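Local coordinates for protein enterotoxin SEN variant (Staphylococcus aureus, PDB 6KRY) that probably acts as a superantigen toxin of the staphylococcal enterotoxin family, with an OB-fold domain joined to a beta-grasp domain, at residues N113-V123 with F135-K143; I171-N182 with S216-K226. All blocks are in the same frame, centred on the assembly; numbering follows the deposited sequence.

Interaction 1: residues N113-V123 with F135-K143; sequences NQLDEERVIGV and FVIKTKKAK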
loop_
_atom_site.group_PDB
_atom_site.type_symbol
_atom_site.label_atom_id
_atom_site.label_comp_id
_atom_site.label_asym_id
_atom_site.label_seq_id
_atom_site.Cartn_x
_atom_site.Cartn_y
_atom_site.Cartn_z
ATOM N N ASN A 113 -8.774 14.390 -11.011
ATOM C CA ASN A 113 -8.135 13.071 -11.042
ATOM C C ASN A 113 -9.179 11.946 -11.044
ATOM O O ASN A 113 -8.819 10.739 -11.103
ATOM C CB ASN A 113 -7.220 12.858 -9.835
ATOM C CG ASN A 113 -6.253 11.712 -10.034
ATOM O OD1 ASN A 113 -5.608 11.613 -11.099
ATOM N ND2 ASN A 113 -6.111 10.878 -9.005
ATOM N N GLN A 114 -10.466 12.303 -11.050
ATOM C CA GLN A 114 -11.487 11.297 -10.929
ATOM C C GLN A 114 -11.922 10.777 -12.297
ATOM O O GLN A 114 -12.508 11.525 -13.068
ATOM C CB GLN A 114 -12.693 11.895 -10.208
ATOM C CG GLN A 114 -12.340 12.603 -8.904
ATOM C CD GLN A 114 -11.624 11.675 -7.957
ATOM O OE1 GLN A 114 -12.098 10.561 -7.688
ATOM N NE2 GLN A 114 -10.472 12.109 -7.451
ATOM N N LEU A 115 -11.739 9.472 -12.569
ATOM C CA LEU A 115 -12.180 8.895 -13.878
ATOM C C LEU A 115 -13.707 8.738 -13.957
ATOM O O LEU A 115 -14.413 8.594 -12.954
ATOM C CB LEU A 115 -11.505 7.543 -14.089
ATOM C CG LEU A 115 -9.982 7.608 -14.131
ATOM C CD1 LEU A 115 -9.431 6.214 -14.093
ATOM C CD2 LEU A 115 -9.503 8.368 -15.377
ATOM N N ASP A 116 -14.217 8.719 -15.189
ATOM C CA ASP A 116 -15.674 8.578 -15.409
ATOM C C ASP A 116 -16.086 7.115 -15.187
ATOM O O ASP A 116 -17.229 6.826 -14.911
ATOM C CB ASP A 116 -16.098 9.109 -16.792
ATOM C CG ASP A 116 -15.451 8.453 -18.013
ATOM O OD1 ASP A 116 -14.556 7.599 -17.854
ATOM O OD2 ASP A 116 -15.853 8.817 -19.145
ATOM N N GLU A 117 -15.137 6.188 -15.294
ATOM C CA GLU A 117 -15.412 4.826 -14.843
ATOM C C GLU A 117 -14.110 4.144 -14.419
ATOM O O GLU A 117 -13.051 4.664 -14.689
ATOM C CB GLU A 117 -16.087 4.025 -15.945
ATOM C CG GLU A 117 -15.290 4.001 -17.225
ATOM C CD GLU A 117 -16.115 3.581 -18.427
ATOM O OE1 GLU A 117 -15.579 2.797 -19.258
ATOM O OE2 GLU A 117 -17.293 4.025 -18.521
ATOM N N GLU A 118 -14.263 2.993 -13.760
ATOM C CA GLU A 118 -13.190 2.190 -13.211
ATOM C C GLU A 118 -12.163 1.882 -14.296
ATOM O O GLU A 118 -12.527 1.348 -15.314
ATOM C CB GLU A 118 -13.708 0.822 -12.748
ATOM C CG GLU A 118 -14.540 0.859 -11.483
ATOM C CD GLU A 118 -13.776 1.203 -10.219
ATOM O OE1 GLU A 118 -12.533 1.396 -10.298
ATOM O OE2 GLU A 118 -14.417 1.269 -9.146
ATOM N N ARG A 119 -10.884 2.173 -14.045
ATOM C CA ARG A 119 -9.816 1.735 -14.899
ATOM C C ARG A 119 -9.412 0.346 -14.416
ATOM O O ARG A 119 -9.335 0.102 -13.163
ATOM C CB ARG A 119 -8.630 2.696 -14.841
ATOM C CG ARG A 119 -7.637 2.587 -15.994
ATOM C CD ARG A 119 -6.953 3.918 -16.295
ATOM N NE ARG A 119 -7.656 4.879 -17.144
ATOM C CZ ARG A 119 -7.322 6.155 -17.266
ATOM N NH1 ARG A 119 -6.371 6.678 -16.526
ATOM N NH2 ARG A 119 -7.956 6.922 -18.122
ATOM N N VAL A 120 -9.205 -0.563 -15.379
ATOM C CA VAL A 120 -8.834 -1.929 -15.087
ATOM C C VAL A 120 -7.339 -2.111 -15.351
ATOM O O VAL A 120 -6.804 -1.672 -16.365
ATOM C CB VAL A 120 -9.691 -2.912 -15.910
ATOM C CG1 VAL A 120 -9.324 -4.351 -15.591
ATOM C CG2 VAL A 120 -11.180 -2.690 -15.641
ATOM N N ILE A 121 -6.647 -2.743 -14.405
ATOM C CA ILE A 121 -5.213 -3.043 -14.507
ATOM C C ILE A 121 -5.016 -4.556 -14.401
ATOM O O ILE A 121 -5.510 -5.189 -13.448
ATOM C CB ILE A 121 -4.446 -2.285 -13.413
ATOM C CG1 ILE A 121 -4.561 -0.777 -13.646
ATOM C CG2 ILE A 121 -3.010 -2.773 -13.359
ATOM C CD1 ILE A 121 -3.916 0.075 -12.570
ATOM N N GLY A 122 -4.336 -5.117 -15.407
ATOM C CA GLY A 122 -4.100 -6.577 -15.505
ATOM C C GLY A 122 -2.945 -6.977 -14.600
ATOM O O GLY A 122 -1.964 -6.254 -14.511
ATOM N N VAL A 123 -3.112 -8.107 -13.917
ATOM C CA VAL A 123 -2.086 -8.733 -13.090
ATOM C C VAL A 123 -1.868 -10.162 -13.596
ATOM O O VAL A 123 -2.742 -11.000 -13.480
ATOM C CB VAL A 123 -2.507 -8.742 -11.602
ATOM C CG1 VAL A 123 -1.386 -9.276 -10.726
ATOM C CG2 VAL A 123 -3.010 -7.389 -11.107
ATOM N N PHE A 135 -5.666 -11.931 -12.956
ATOM C CA PHE A 135 -6.797 -11.197 -12.420
ATOM C C PHE A 135 -6.566 -9.704 -12.673
ATOM O O PHE A 135 -5.493 -9.316 -13.111
ATOM C CB PHE A 135 -7.032 -11.537 -10.948
ATOM C CG PHE A 135 -5.905 -11.226 -10.008
ATOM C CD1 PHE A 135 -5.701 -9.928 -9.543
ATOM C CD2 PHE A 135 -5.079 -12.236 -9.560
ATOM C CE1 PHE A 135 -4.702 -9.676 -8.628
ATOM C CE2 PHE A 135 -4.047 -11.961 -8.679
ATOM C CZ PHE A 135 -3.876 -10.686 -8.203
ATOM N N VAL A 136 -7.581 -8.883 -12.405
ATOM C CA VAL A 136 -7.423 -7.467 -12.519
ATOM C C VAL A 136 -7.670 -6.839 -11.158
ATOM O O VAL A 136 -8.246 -7.422 -10.297
ATOM C CB VAL A 136 -8.333 -6.826 -13.576
ATOM C CG1 VAL A 136 -8.186 -7.517 -14.921
ATOM C CG2 VAL A 136 -9.764 -6.795 -13.113
ATOM N N ILE A 137 -7.193 -5.606 -11.023
ATOM C CA ILE A 137 -7.543 -4.701 -9.933
ATOM C C ILE A 137 -8.025 -3.419 -10.617
ATOM O O ILE A 137 -7.757 -3.202 -11.816
ATOM C CB ILE A 137 -6.352 -4.449 -8.994
ATOM C CG1 ILE A 137 -5.219 -3.761 -9.751
ATOM C CG2 ILE A 137 -5.883 -5.737 -8.324
ATOM C CD1 ILE A 137 -4.077 -3.308 -8.885
ATOM N N LYS A 138 -8.758 -2.598 -9.882
ATOM C CA LYS A 138 -9.394 -1.454 -10.450
ATOM C C LYS A 138 -9.130 -0.226 -9.591
ATOM O O LYS A 138 -8.882 -0.333 -8.412
ATOM C CB LYS A 138 -10.903 -1.667 -10.502
ATOM C CG LYS A 138 -11.305 -2.834 -11.378
ATOM C CD LYS A 138 -12.789 -3.017 -11.529
ATOM C CE LYS A 138 -13.058 -4.407 -12.055
ATOM N NZ LYS A 138 -14.345 -4.427 -12.767
ATOM N N THR A 139 -9.182 0.935 -10.233
ATOM C CA THR A 139 -9.062 2.236 -9.553
ATOM C C THR A 139 -9.919 3.247 -10.310
ATOM O O THR A 139 -10.149 3.094 -11.517
ATOM C CB THR A 139 -7.608 2.711 -9.433
ATOM O OG1 THR A 139 -7.528 3.909 -8.668
ATOM C CG2 THR A 139 -6.948 2.975 -10.764
ATOM N N LYS A 140 -10.348 4.266 -9.581
ATOM C CA LYS A 140 -11.104 5.346 -10.161
ATOM C C LYS A 140 -10.223 6.575 -10.390
ATOM O O LYS A 140 -10.744 7.648 -10.702
ATOM C CB LYS A 140 -12.290 5.705 -9.263
ATOM C CG LYS A 140 -13.565 4.944 -9.597
ATOM C CD LYS A 140 -14.600 5.767 -10.374
ATOM C CE LYS A 140 -15.947 5.070 -10.441
ATOM N NZ LYS A 140 -17.028 5.988 -10.874
ATOM N N LYS A 141 -8.913 6.420 -10.255
ATOM C CA LYS A 141 -7.955 7.532 -10.233
ATOM C C LYS A 141 -7.064 7.489 -11.460
ATOM O O LYS A 141 -6.582 6.419 -11.806
ATOM C CB LYS A 141 -7.080 7.433 -8.990
ATOM C CG LYS A 141 -7.867 7.364 -7.685
ATOM C CD LYS A 141 -7.009 7.256 -6.439
ATOM C CE LYS A 141 -7.871 7.328 -5.190
ATOM N NZ LYS A 141 -7.244 6.704 -4.029
ATOM N N ALA A 142 -6.862 8.652 -12.094
ATOM C CA ALA A 142 -5.982 8.762 -13.274
ATOM C C ALA A 142 -4.521 8.589 -12.845
ATOM O O ALA A 142 -3.780 7.820 -13.438
ATOM C CB ALA A 142 -6.203 10.062 -14.008
ATOM N N LYS A 143 -4.138 9.321 -11.794
ATOM C CA LYS A 143 -2.927 9.167 -11.042
ATOM C C LYS A 143 -3.261 8.376 -9.782
ATOM O O LYS A 143 -4.135 8.799 -9.035
ATOM C CB LYS A 143 -2.347 10.513 -10.593
ATOM C CG LYS A 143 -1.765 11.371 -11.703
ATOM C CD LYS A 143 -0.966 12.526 -11.168
ATOM C CE LYS A 143 -0.467 13.350 -12.326
ATOM N NZ LYS A 143 0.310 14.531 -11.887
#

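Interaction 2: residues I171-N182 with S216-K226; sequences IQKGCIFFHSNN and SNYHIDVFLYK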
loop_
_atom_site.group_PDB
_atom_site.type_symbol
_atom_site.label_atom_id
_atom_site.label_comp_id
_atom_site.label_asym_id
_atom_site.label_seq_id
_atom_site.Cartn_x
_atom_site.Cartn_y
_atom_site.Cartn_z
ATOM N N ILE A 171 4.742 -21.379 -0.763
ATOM C CA ILE A 171 5.422 -20.202 -1.405
ATOM C C ILE A 171 6.539 -19.693 -0.485
ATOM O O ILE A 171 6.252 -19.346 0.648
ATOM C CB ILE A 171 4.405 -19.096 -1.736
ATOM C CG1 ILE A 171 3.252 -19.587 -2.626
ATOM C CG2 ILE A 171 5.110 -17.898 -2.339
ATOM C CD1 ILE A 171 3.701 -20.191 -3.926
ATOM N N GLN A 172 7.796 -19.655 -0.961
ATOM C CA GLN A 172 8.930 -19.221 -0.140
ATOM C C GLN A 172 9.484 -17.874 -0.579
ATOM O O GLN A 172 10.134 -17.202 0.219
ATOM C CB GLN A 172 10.064 -20.255 -0.149
ATOM C CG GLN A 172 9.852 -21.384 0.854
ATOM C CD GLN A 172 9.731 -20.884 2.277
ATOM O OE1 GLN A 172 10.512 -20.039 2.727
ATOM N NE2 GLN A 172 8.739 -21.415 2.992
ATOM N N LYS A 173 9.317 -17.524 -1.857
ATOM C CA LYS A 173 9.839 -16.279 -2.345
ATOM C C LYS A 173 8.828 -15.713 -3.353
ATOM O O LYS A 173 8.003 -16.448 -3.940
ATOM C CB LYS A 173 11.196 -16.419 -3.050
ATOM C CG LYS A 173 12.343 -16.989 -2.207
ATOM C CD LYS A 173 13.696 -17.013 -2.910
ATOM C CE LYS A 173 14.851 -17.238 -1.945
ATOM N NZ LYS A 173 16.143 -17.280 -2.664
ATOM N N GLY A 174 8.910 -14.404 -3.550
ATOM C CA GLY A 174 8.040 -13.807 -4.538
ATOM C C GLY A 174 8.290 -12.331 -4.693
ATOM O O GLY A 174 8.763 -11.657 -3.788
ATOM N N CYS A 175 7.857 -11.806 -5.836
ATOM C CA CYS A 175 7.978 -10.401 -6.059
ATOM C C CYS A 175 6.860 -9.905 -7.005
ATOM O O CYS A 175 6.209 -10.668 -7.713
ATOM C CB CYS A 175 9.352 -10.053 -6.582
ATOM S SG CYS A 175 9.692 -10.769 -8.210
ATOM N N ILE A 176 6.662 -8.595 -6.949
ATOM C CA ILE A 176 5.651 -7.885 -7.694
ATOM C C ILE A 176 6.345 -6.796 -8.506
ATOM O O ILE A 176 7.006 -5.958 -7.980
ATOM C CB ILE A 176 4.552 -7.332 -6.779
ATOM C CG1 ILE A 176 3.549 -6.581 -7.644
ATOM C CG2 ILE A 176 5.094 -6.470 -5.644
ATOM C CD1 ILE A 176 2.299 -6.128 -6.947
ATOM N N PHE A 177 6.175 -6.881 -9.833
ATOM C CA PHE A 177 6.776 -5.990 -10.787
ATOM C C PHE A 177 5.728 -5.054 -11.380
ATOM O O PHE A 177 4.698 -5.507 -11.798
ATOM C CB PHE A 177 7.313 -6.771 -11.987
ATOM C CG PHE A 177 8.776 -7.086 -11.909
ATOM C CD1 PHE A 177 9.710 -6.176 -12.379
ATOM C CD2 PHE A 177 9.206 -8.274 -11.338
ATOM C CE1 PHE A 177 11.068 -6.461 -12.298
ATOM C CE2 PHE A 177 10.558 -8.550 -11.250
ATOM C CZ PHE A 177 11.477 -7.649 -11.742
ATOM N N PHE A 178 6.067 -3.779 -11.477
ATOM C CA PHE A 178 5.219 -2.759 -12.054
ATOM C C PHE A 178 5.845 -2.359 -13.383
ATOM O O PHE A 178 6.967 -1.848 -13.378
ATOM C CB PHE A 178 5.084 -1.569 -11.099
ATOM C CG PHE A 178 4.408 -1.929 -9.797
ATOM C CD1 PHE A 178 5.133 -2.440 -8.737
ATOM C CD2 PHE A 178 3.034 -1.796 -9.659
ATOM C CE1 PHE A 178 4.503 -2.785 -7.549
ATOM C CE2 PHE A 178 2.405 -2.159 -8.476
ATOM C CZ PHE A 178 3.145 -2.643 -7.425
ATOM N N HIS A 179 5.157 -2.642 -14.490
ATOM C CA HIS A 179 5.704 -2.440 -15.864
ATOM C C HIS A 179 4.908 -1.360 -16.589
ATOM O O HIS A 179 3.688 -1.425 -16.588
ATOM C CB HIS A 179 5.580 -3.718 -16.709
ATOM C CG HIS A 179 6.615 -4.731 -16.371
ATOM N ND1 HIS A 179 6.324 -5.858 -15.631
ATOM C CD2 HIS A 179 7.947 -4.758 -16.619
ATOM C CE1 HIS A 179 7.435 -6.568 -15.468
ATOM N NE2 HIS A 179 8.448 -5.897 -16.032
ATOM N N SER A 180 5.603 -0.430 -17.250
ATOM C CA SER A 180 4.916 0.550 -18.100
ATOM C C SER A 180 4.463 -0.136 -19.407
ATOM O O SER A 180 5.247 -0.784 -20.100
ATOM C CB SER A 180 5.788 1.773 -18.347
ATOM O OG SER A 180 6.944 1.428 -19.070
ATOM N N ASN A 181 3.185 0.049 -19.755
ATOM C CA ASN A 181 2.594 -0.441 -20.985
ATOM C C ASN A 181 3.327 0.109 -22.210
ATOM O O ASN A 181 3.519 -0.607 -23.168
ATOM C CB ASN A 181 1.121 -0.051 -21.119
ATOM C CG ASN A 181 0.265 -0.672 -20.042
ATOM O OD1 ASN A 181 0.762 -1.480 -19.279
ATOM N ND2 ASN A 181 -1.000 -0.285 -19.968
ATOM N N ASN A 182 3.713 1.380 -22.170
ATOM C CA ASN A 182 4.303 2.048 -23.350
ATOM C C ASN A 182 5.836 1.917 -23.371
ATOM O O ASN A 182 6.477 2.528 -24.240
ATOM C CB ASN A 182 3.882 3.519 -23.429
ATOM C CG ASN A 182 4.373 4.356 -22.267
ATOM O OD1 ASN A 182 5.193 3.916 -21.451
ATOM N ND2 ASN A 182 3.890 5.588 -22.181
ATOM N N SER A 216 -3.445 4.435 -16.488
ATOM C CA SER A 216 -3.641 4.004 -17.902
ATOM C C SER A 216 -2.405 3.259 -18.405
ATOM O O SER A 216 -2.501 2.536 -19.387
ATOM C CB SER A 216 -4.032 5.121 -18.841
ATOM O OG SER A 216 -2.927 5.954 -19.158
ATOM N N ASN A 217 -1.251 3.421 -17.742
ATOM C CA ASN A 217 0.024 3.046 -18.375
ATOM C C ASN A 217 0.773 1.926 -17.638
ATOM O O ASN A 217 1.924 1.734 -17.935
ATOM C CB ASN A 217 0.973 4.244 -18.554
ATOM C CG ASN A 217 2.169 3.938 -19.441
ATOM O OD1 ASN A 217 2.048 3.224 -20.439
ATOM N ND2 ASN A 217 3.311 4.514 -19.108
ATOM N N TYR A 218 0.128 1.185 -16.727
ATOM C CA TYR A 218 0.846 0.210 -15.948
ATOM C C TYR A 218 0.100 -1.122 -15.972
ATOM O O TYR A 218 -1.134 -1.196 -16.041
ATOM C CB TYR A 218 1.131 0.707 -14.523
ATOM C CG TYR A 218 2.406 1.491 -14.457
ATOM C CD1 TYR A 218 2.460 2.820 -14.854
ATOM C CD2 TYR A 218 3.592 0.872 -14.091
ATOM C CE1 TYR A 218 3.670 3.498 -14.934
ATOM C CE2 TYR A 218 4.803 1.540 -14.149
ATOM C CZ TYR A 218 4.845 2.857 -14.565
ATOM O OH TYR A 218 6.031 3.539 -14.561
ATOM N N HIS A 219 0.874 -2.193 -15.902
ATOM C CA HIS A 219 0.340 -3.539 -15.653
ATOM C C HIS A 219 1.321 -4.212 -14.696
ATOM O O HIS A 219 2.433 -3.698 -14.463
ATOM C CB HIS A 219 0.133 -4.343 -16.937
ATOM C CG HIS A 219 1.384 -4.635 -17.692
ATOM N ND1 HIS A 219 1.903 -3.738 -18.612
ATOM C CD2 HIS A 219 2.239 -5.679 -17.652
ATOM C CE1 HIS A 219 3.026 -4.216 -19.112
ATOM N NE2 HIS A 219 3.229 -5.442 -18.582
ATOM N N ILE A 220 0.869 -5.293 -14.090
ATOM C CA ILE A 220 1.627 -5.889 -12.972
ATOM C C ILE A 220 1.913 -7.345 -13.293
ATOM O O ILE A 220 1.045 -8.035 -13.820
ATOM C CB ILE A 220 0.822 -5.725 -11.687
ATOM C CG1 ILE A 220 0.603 -4.232 -11.433
ATOM C CG2 ILE A 220 1.502 -6.399 -10.500
ATOM C CD1 ILE A 220 -0.397 -3.966 -10.332
ATOM N N ASP A 221 3.130 -7.794 -12.971
ATOM C CA ASP A 221 3.447 -9.205 -13.033
ATOM C C ASP A 221 3.912 -9.656 -11.647
ATOM O O ASP A 221 4.784 -9.031 -11.053
ATOM C CB ASP A 221 4.512 -9.509 -14.075
ATOM C CG ASP A 221 4.186 -9.027 -15.477
ATOM O OD1 ASP A 221 3.061 -9.273 -15.926
ATOM O OD2 ASP A 221 5.070 -8.374 -16.080
ATOM N N VAL A 222 3.356 -10.774 -11.173
ATOM C CA VAL A 222 3.718 -11.372 -9.901
ATOM C C VAL A 222 4.477 -12.686 -10.178
ATOM O O VAL A 222 3.984 -13.537 -10.969
ATOM C CB VAL A 222 2.451 -11.636 -9.062
ATOM C CG1 VAL A 222 2.760 -12.401 -7.786
ATOM C CG2 VAL A 222 1.714 -10.335 -8.738
ATOM N N PHE A 223 5.626 -12.865 -9.511
ATOM C CA PHE A 223 6.438 -14.083 -9.625
ATOM C C PHE A 223 6.500 -14.710 -8.243
ATOM O O PHE A 223 6.937 -14.072 -7.303
ATOM C CB PHE A 223 7.820 -13.763 -10.205
ATOM C CG PHE A 223 7.784 -13.195 -11.599
ATOM C CD1 PHE A 223 7.673 -14.027 -12.702
ATOM C CD2 PHE A 223 7.786 -11.824 -11.808
ATOM C CE1 PHE A 223 7.598 -13.503 -13.982
ATOM C CE2 PHE A 223 7.717 -11.300 -13.090
ATOM C CZ PHE A 223 7.627 -12.141 -14.167
ATOM N N LEU A 224 6.042 -15.953 -8.138
ATOM C CA LEU A 224 6.059 -16.696 -6.917
ATOM C C LEU A 224 6.937 -17.941 -7.105
ATOM O O LEU A 224 7.004 -18.480 -8.199
ATOM C CB LEU A 224 4.636 -17.124 -6.550
ATOM C CG LEU A 224 3.612 -15.979 -6.459
ATOM C CD1 LEU A 224 2.241 -16.547 -6.130
ATOM C CD2 LEU A 224 4.027 -14.960 -5.418
ATOM N N TYR A 225 7.557 -18.392 -6.020
ATOM C CA TYR A 225 8.493 -19.528 -6.082
ATOM C C TYR A 225 8.307 -20.405 -4.838
ATOM O O TYR A 225 8.225 -19.891 -3.715
ATOM C CB TYR A 225 9.940 -19.056 -6.171
ATOM C CG TYR A 225 10.206 -18.141 -7.333
ATOM C CD1 TYR A 225 10.402 -18.651 -8.607
ATOM C CD2 TYR A 225 10.223 -16.763 -7.164
ATOM C CE1 TYR A 225 10.620 -17.808 -9.685
ATOM C CE2 TYR A 225 10.425 -15.914 -8.236
ATOM C CZ TYR A 225 10.629 -16.438 -9.496
ATOM O OH TYR A 225 10.863 -15.580 -10.537
ATOM N N LYS A 226 8.278 -21.727 -5.073
ATOM C CA LYS A 226 8.232 -22.751 -4.045
ATOM C C LYS A 226 9.577 -22.878 -3.326
ATOM O O LYS A 226 10.631 -22.563 -3.878
ATOM C CB LYS A 226 7.861 -24.084 -4.704
ATOM C CG LYS A 226 6.387 -24.463 -4.654
ATOM C CD LYS A 226 5.424 -23.519 -5.380
ATOM C CE LYS A 226 4.796 -24.102 -6.638
ATOM N NZ LYS A 226 4.591 -25.572 -6.574
HETATM O O HOH W 1 -2.925 -1.237 -17.798
#

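Interaction 1: residues N113-V123 with F135-K143
Asn113 joins Lys143 through its side-chain amide and uses both ends of that group. Asn113 OD1 accepts from Lys143 N at 2.8 Å on a lone pair, and ND2 gives a nearly straight bond (174°) to Lys143 O, also in the carbonyl plane. With CG anti to the backbone N (chi1 -163°), the amide reaches across to segment 135-143, and the two bonds together fix its flip. Backbone bonds do the rest: Ala142 N to Asn113 O, Leu115 N to Lys140 O, then the antiparallel hairpin ladder in which Arg119, Ile121 and Val123 are hydrogen-bonded pairs with Thr139, Ile137 and Phe135.

Apolar contacts follow the two faces of the ladder. Val123 CB sits over one face of the Phe135 ring, 4.1 Å from its centroid, while Ile121 CB meets Ile137 CG1 at 4.0 Å; Leu149 of helix 146-161 touches both isoleucines, and Val153 touches Ile137. On the reverse, Val120 CG1 presses on Val136 CB at 3.3 Å, tighter than usual.

The opposite charges of Glu118 and Lys138 do not pair: Glu118 OE1 is 6.6 Å from Lys138 NZ, whereas Lys141 finds its salt bridge in Glu148. The chemistry implies a hairpin held by backbone and amide bonds, with one greasy face turned to the helix.

Interaction 2: residues I171-N182 with S216-K226
His179 and His219 face each other as a hydrogen-bonded pair in the antiparallel ladder between strands 173-180 and 218-225, two inner strands of the beta-grasp sheet. The strand axes, almost exactly antiparallel, approach to 4.6 Å at their closest, and a classic beta bulge closes one end, where Tyr225 O accepts from both Gln172 N and Lys173 N.

The tightly packed face carries Ile176, Phe178, Ile220 and Val222. Ile176 CG1 meets Ile220 CG2 at 3.5 Å, the two side chains crossing at a slant, while Phe178 lies alongside Ile220 and points the same way, its CE2 being 3.8 Å from Ile220 CD1. Helix 146-161 closes over this side: Val153 touches both Ile176 and Ile220, and Leu157 touches Val222. Farther along, the Tyr218 ring has Ser180 CA above one face.

The other face is looser and partly exposed. Phe177 and Phe223 rings stand nearly perpendicular (88°), but they meet obliquely, with centroids 5.9 Å apart. The imidazoles of His179 and His219 are near parallel yet slid apart; it is His179 CB that rests on the face of the His219 ring, 3.8 Å from its centroid.

Beyond the strands, asparagines bridge the two segments. Asn217 OD1 accepts from Asn182 N, and its ND2 reaches Asn182 OD1 from above the carbonyl plane; Gln184 N also binds that oxygen. A water accepts from Asn181 ND2 and sits doubtfully close to Tyr218 O. His219 chi1 of 64° sets CG between the backbone N and carbonyl carbon, turning the ring toward Asn181: His219 ND1 donates to Asn181 OD1 at 2.6 Å, almost straight at 177°, with the oxygen in the ring plane.

In the fold
Interactions 1 and 2 belong to one mixed sheet of the beta-grasp domain, with centres about 17 Å apart. Strand 114-127 of interaction 1 runs parallel to strand 218-225 of interaction 2, so the hairpin forms one side of the sheet and the 173-180 pairing continues it. Where they meet, Gly122 O lies 3.0 Å from Ile220 N, a probable hydrogen bond, and Ile121 CG2 packs 3.6 Å from Tyr218 O. Val153 of helix 146-161 touches Val123 and Ile137 from interaction 1 as well as Ile176 and Ile220 from interaction 2, giving both contacts a shared helical cover. Along the chain, both strands of interaction 1 precede those of interaction 2.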